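PDB 3LCY: titin from Homo sapiens, which serves as a giant structural protein of the muscle sarcomere and also carries a serine/threonine-protein kinase domain. Local coordinates for residues N165-V177 with T185-K197. Numbering follows the deposited sequence.
Sequences NVQRKTHAGKYKV and TVDAILDVEIQDK
I194 packs against the short helix 168-171 and the residues leading into it, its branched apolar chain suited to meeting R168, A172 and V166 at once. Its CB lies 3.7 Å from R168 CB. From there CG1 passes close to the backbone, 3.5 Å from R168 CA, and also meets A172 CB, while CG2 sits near R168 N. With CG1 anti to the carbonyl carbon (chi1 -46°) and a second bend at chi2 (-59°), CD1 ends against V166 CB, 4.0 Å away, and near H171 CB. V117 closes on the same isoleucine from outside the pair.

Beyond the helix the chains run antiparallel, G173, Y175 and V177 each exchanging two backbone hydrogen bonds with V192, L190 and A188 respectively. G173 suits its place because its positive phi (125°) would jam a CB against the preceding carbonyl oxygen. Y175 joins a ring that packs in the core, CD1 obliquely 3.5 Å from V192 CG2, to a hydroxyl that donates to H171 O at 2.8 Å, in the carbonyl plane and on a lone pair. Further along, V177 CG1 touches L190 CD1 at 3.8 Å, compact apolar chains fit for burial. On the other face K174 is long enough to rest its carbons on I189 CG2 while NZ makes a long salt bridge to D191 OD1 (3.7 Å).

Y175, V177, L190 and V192 thus turn to the core, and K174, K176, I189 and D191 outward. The Y175 bond to the end of the short helix is the tyrosine corner, and the two strands are F and G of an immunoglobulin I-set β-sandwich.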
loop_
_atom_site.group_PDB
_atom_site.type_symbol
_atom_site.label_atom_id
_atom_site.label_comp_id
_atom_site.label_asym_id
_atom_site.label_seq_id
_atom_site.Cartn_x
_atom_site.Cartn_y
_atom_site.Cartn_z
ATOM N N ASN A 165 8.481 10.889 27.753
ATOM C CA ASN A 165 9.336 11.464 28.757
ATOM C C ASN A 165 10.797 11.355 28.506
ATOM O O ASN A 165 11.519 10.760 29.258
ATOM C CB ASN A 165 9.008 11.037 30.178
ATOM C CG ASN A 165 9.972 11.653 31.205
ATOM O OD1 ASN A 165 11.018 11.106 31.472
ATOM N ND2 ASN A 165 9.620 12.784 31.757
ATOM N N VAL A 166 11.229 11.936 27.399
ATOM C CA VAL A 166 12.626 11.883 27.025
ATOM C C VAL A 166 13.564 12.626 27.962
ATOM O O VAL A 166 13.269 13.721 28.431
ATOM C CB VAL A 166 12.833 12.392 25.593
ATOM C CG1 VAL A 166 11.923 11.648 24.647
ATOM C CG2 VAL A 166 12.586 13.882 25.521
ATOM N N GLN A 167 14.703 11.999 28.213
ATOM C CA GLN A 167 15.749 12.548 29.052
ATOM C C GLN A 167 17.028 12.353 28.256
ATOM O O GLN A 167 17.172 11.362 27.553
ATOM C CB GLN A 167 15.800 11.839 30.399
ATOM C CG GLN A 167 14.644 12.197 31.307
ATOM C CD GLN A 167 14.533 13.688 31.537
ATOM O OE1 GLN A 167 15.521 14.409 31.469
ATOM N NE2 GLN A 167 13.327 14.159 31.812
ATOM N N ARG A 168 17.957 13.291 28.363
ATOM C CA ARG A 168 19.194 13.202 27.599
ATOM C C ARG A 168 20.038 11.971 27.897
ATOM O O ARG A 168 20.569 11.351 26.986
ATOM C CB ARG A 168 20.029 14.466 27.803
ATOM C CG ARG A 168 21.357 14.440 27.090
ATOM C CD ARG A 168 22.165 15.690 27.371
ATOM N NE ARG A 168 23.500 15.594 26.789
ATOM C CZ ARG A 168 24.325 16.621 26.627
ATOM N NH1 ARG A 168 23.961 17.839 27.003
ATOM N NH2 ARG A 168 25.519 16.429 26.085
ATOM N N LYS A 169 20.165 11.607 29.159
ATOM C CA LYS A 169 20.959 10.441 29.496
ATOM C C LYS A 169 20.382 9.163 28.908
ATOM O O LYS A 169 21.109 8.310 28.415
ATOM C CB LYS A 169 21.072 10.309 31.012
ATOM C CG LYS A 169 21.497 8.944 31.503
ATOM C CD LYS A 169 21.457 8.900 33.017
ATOM C CE LYS A 169 21.380 7.478 33.539
ATOM N NZ LYS A 169 21.167 7.441 35.011
ATOM N N THR A 170 19.068 9.028 28.979
ATOM C CA THR A 170 18.392 7.840 28.472
ATOM C C THR A 170 17.938 7.765 27.004
ATOM O O THR A 170 17.905 6.684 26.437
ATOM C CB THR A 170 17.193 7.508 29.362
ATOM O OG1 THR A 170 16.533 6.352 28.852
ATOM C CG2 THR A 170 16.226 8.663 29.387
ATOM N N HIS A 171 17.584 8.889 26.391
ATOM C CA HIS A 171 17.099 8.863 25.029
ATOM C C HIS A 171 17.968 9.441 23.950
ATOM O O HIS A 171 17.759 9.184 22.818
ATOM C CB HIS A 171 15.745 9.545 24.979
ATOM C CG HIS A 171 14.674 8.817 25.713
ATOM N ND1 HIS A 171 13.831 7.937 25.096
ATOM C CD2 HIS A 171 14.300 8.843 27.002
ATOM C CE1 HIS A 171 12.993 7.441 25.975
ATOM N NE2 HIS A 171 13.265 7.971 27.140
ATOM N N ALA A 172 18.944 10.234 24.312
ATOM C CA ALA A 172 19.865 10.799 23.331
ATOM C C ALA A 172 20.707 9.704 22.681
ATOM O O ALA A 172 20.900 8.636 23.261
ATOM C CB ALA A 172 20.757 11.847 23.976
ATOM N N GLY A 173 21.197 9.967 21.472
ATOM C CA GLY A 173 22.050 9.019 20.780
ATOM C C GLY A 173 21.570 8.638 19.391
ATOM O O GLY A 173 20.623 9.222 18.863
ATOM N N LYS A 174 22.236 7.651 18.798
ATOM C CA LYS A 174 21.900 7.192 17.456
ATOM C C LYS A 174 20.790 6.144 17.466
ATOM O O LYS A 174 20.771 5.253 18.317
ATOM C CB LYS A 174 23.137 6.629 16.752
ATOM C CG LYS A 174 23.883 7.620 15.871
ATOM C CD LYS A 174 24.787 8.531 16.681
ATOM C CE LYS A 174 25.671 9.370 15.769
ATOM N NZ LYS A 174 26.592 10.252 16.536
ATOM N N TYR A 175 19.869 6.265 16.515
ATOM C CA TYR A 175 18.797 5.293 16.343
ATOM C C TYR A 175 18.843 4.721 14.934
ATOM O O TYR A 175 19.137 5.440 13.980
ATOM C CB TYR A 175 17.435 5.946 16.578
ATOM C CG TYR A 175 17.111 6.228 18.026
ATOM C CD1 TYR A 175 17.734 7.263 18.708
ATOM C CD2 TYR A 175 16.168 5.469 18.707
ATOM C CE1 TYR A 175 17.435 7.529 20.031
ATOM C CE2 TYR A 175 15.863 5.726 20.030
ATOM C CZ TYR A 175 16.498 6.759 20.686
ATOM O OH TYR A 175 16.197 7.019 22.003
ATOM N N LYS A 176 18.555 3.432 14.799
ATOM C CA LYS A 176 18.478 2.818 13.478
ATOM C C LYS A 176 17.094 2.242 13.207
ATOM O O LYS A 176 16.586 1.431 13.983
ATOM C CB LYS A 176 19.528 1.716 13.303
ATOM C CG LYS A 176 19.478 1.065 11.922
ATOM C CD LYS A 176 20.001 -0.364 11.926
ATOM C CE LYS A 176 21.510 -0.415 12.083
ATOM N NZ LYS A 176 22.019 -1.814 11.983
ATOM N N VAL A 177 16.488 2.668 12.106
ATOM C CA VAL A 177 15.237 2.081 11.652
ATOM C C VAL A 177 15.523 1.153 10.476
ATOM O O VAL A 177 16.151 1.554 9.495
ATOM C CB VAL A 177 14.216 3.157 11.244
ATOM C CG1 VAL A 177 14.841 4.140 10.266
ATOM C CG2 VAL A 177 12.979 2.507 10.648
ATOM N N THR A 185 16.658 -5.269 1.972
ATOM C CA THR A 185 16.617 -4.542 3.232
ATOM C C THR A 185 17.185 -3.140 3.062
ATOM O O THR A 185 17.940 -2.875 2.126
ATOM C CB THR A 185 17.417 -5.269 4.327
ATOM O OG1 THR A 185 17.338 -4.535 5.554
ATOM C CG2 THR A 185 18.874 -5.403 3.919
ATOM N N VAL A 186 16.812 -2.245 3.970
ATOM C CA VAL A 186 17.340 -0.887 3.983
ATOM C C VAL A 186 17.268 -0.342 5.404
ATOM O O VAL A 186 16.447 -0.789 6.206
ATOM C CB VAL A 186 16.563 0.045 3.031
ATOM C CG1 VAL A 186 15.200 0.381 3.615
ATOM C CG2 VAL A 186 17.360 1.317 2.765
ATOM N N ASP A 187 18.139 0.609 5.722
ATOM C CA ASP A 187 18.148 1.195 7.055
ATOM C C ASP A 187 18.600 2.649 7.031
ATOM O O ASP A 187 19.245 3.100 6.084
ATOM C CB ASP A 187 19.035 0.380 8.002
ATOM C CG ASP A 187 20.512 0.532 7.696
ATOM O OD1 ASP A 187 21.077 1.600 8.007
ATOM O OD2 ASP A 187 21.111 -0.422 7.157
ATOM N N ALA A 188 18.249 3.378 8.084
ATOM C CA ALA A 188 18.646 4.771 8.220
ATOM C C ALA A 188 18.995 5.067 9.670
ATOM O O ALA A 188 18.398 4.505 10.588
ATOM C CB ALA A 188 17.534 5.689 7.740
ATOM N N ILE A 189 19.971 5.943 9.877
ATOM C CA ILE A 189 20.394 6.298 11.225
ATOM C C ILE A 189 19.968 7.715 11.596
ATOM O O ILE A 189 20.293 8.679 10.903
ATOM C CB ILE A 189 21.915 6.142 11.402
ATOM C CG1 ILE A 189 22.295 4.660 11.393
ATOM C CG2 ILE A 189 22.372 6.800 12.693
ATOM C CD1 ILE A 189 23.770 4.402 11.615
ATOM N N LEU A 190 19.232 7.828 12.697
ATOM C CA LEU A 190 18.739 9.116 13.168
ATOM C C LEU A 190 19.458 9.520 14.447
ATOM O O LEU A 190 19.433 8.792 15.439
ATOM C CB LEU A 190 17.229 9.059 13.419
ATOM C CG LEU A 190 16.291 8.706 12.261
ATOM C CD1 LEU A 190 16.468 7.265 11.814
ATOM C CD2 LEU A 190 14.850 8.950 12.671
ATOM N N ASP A 191 20.099 10.683 14.421
ATOM C CA ASP A 191 20.802 11.187 15.591
ATOM C C ASP A 191 19.856 12.014 16.455
ATOM O O ASP A 191 19.406 13.084 16.048
ATOM C CB ASP A 191 22.006 12.031 15.174
ATOM C CG ASP A 191 23.010 12.198 16.292
ATOM O OD1 ASP A 191 23.121 11.280 17.133
ATOM O OD2 ASP A 191 23.692 13.244 16.330
ATOM N N VAL A 192 19.554 11.512 17.647
ATOM C CA VAL A 192 18.618 12.184 18.541
ATOM C C VAL A 192 19.326 12.976 19.635
ATOM O O VAL A 192 20.228 12.468 20.301
ATOM C CB VAL A 192 17.644 11.184 19.195
ATOM C CG1 VAL A 192 16.842 11.863 20.289
ATOM C CG2 VAL A 192 16.720 10.579 18.148
ATOM N N GLU A 193 18.910 14.219 19.825
ATOM C CA GLU A 193 19.494 15.085 20.834
ATOM C C GLU A 193 18.389 15.606 21.746
ATOM O O GLU A 193 17.318 15.964 21.275
ATOM C CB GLU A 193 20.219 16.249 20.165
ATOM C CG GLU A 193 21.311 16.873 21.006
ATOM C CD GLU A 193 22.600 16.077 20.986
ATOM O OE1 GLU A 193 23.131 15.776 22.070
ATOM O OE2 GLU A 193 23.086 15.753 19.888
ATOM N N ILE A 194 18.644 15.650 23.050
ATOM C CA ILE A 194 17.644 16.133 23.998
ATOM C C ILE A 194 18.001 17.521 24.521
ATOM O O ILE A 194 19.093 17.738 25.029
ATOM C CB ILE A 194 17.483 15.170 25.182
ATOM C CG1 ILE A 194 17.387 13.730 24.683
ATOM C CG2 ILE A 194 16.258 15.529 25.995
ATOM C CD1 ILE A 194 16.239 13.487 23.743
ATOM N N GLN A 195 17.065 18.458 24.392
ATOM C CA GLN A 195 17.265 19.834 24.836
ATOM C C GLN A 195 16.422 20.188 26.045
ATOM O O GLN A 195 15.213 19.978 26.038
ATOM C CB GLN A 195 16.864 20.804 23.725
ATOM C CG GLN A 195 17.834 20.962 22.587
ATOM C CD GLN A 195 17.208 21.705 21.421
ATOM O OE1 GLN A 195 16.055 21.462 21.070
ATOM N NE2 GLN A 195 17.962 22.616 20.821
ATOM N N ASP A 196 17.064 20.749 27.063
ATOM C CA ASP A 196 16.385 21.174 28.277
ATOM C C ASP A 196 15.418 22.291 27.908
ATOM O O ASP A 196 15.839 23.331 27.417
ATOM C CB ASP A 196 17.404 21.710 29.290
ATOM C CG ASP A 196 17.735 20.716 30.395
ATOM O OD1 ASP A 196 17.527 19.506 30.228
ATOM O OD2 ASP A 196 18.219 21.153 31.452
ATOM N N LYS A 197 14.127 22.080 28.141
ATOM C CA LYS A 197 13.125 23.095 27.819
ATOM C C LYS A 197 11.741 22.755 28.372
ATOM O O LYS A 197 10.833 23.590 28.365
ATOM C CB LYS A 197 13.046 23.312 26.307
ATOM C CG LYS A 197 14.388 23.496 25.645
ATOM C CD LYS A 197 14.274 24.166 24.298
ATOM C CE LYS A 197 15.645 24.375 23.687
ATOM N NZ LYS A 197 16.549 25.150 24.568
#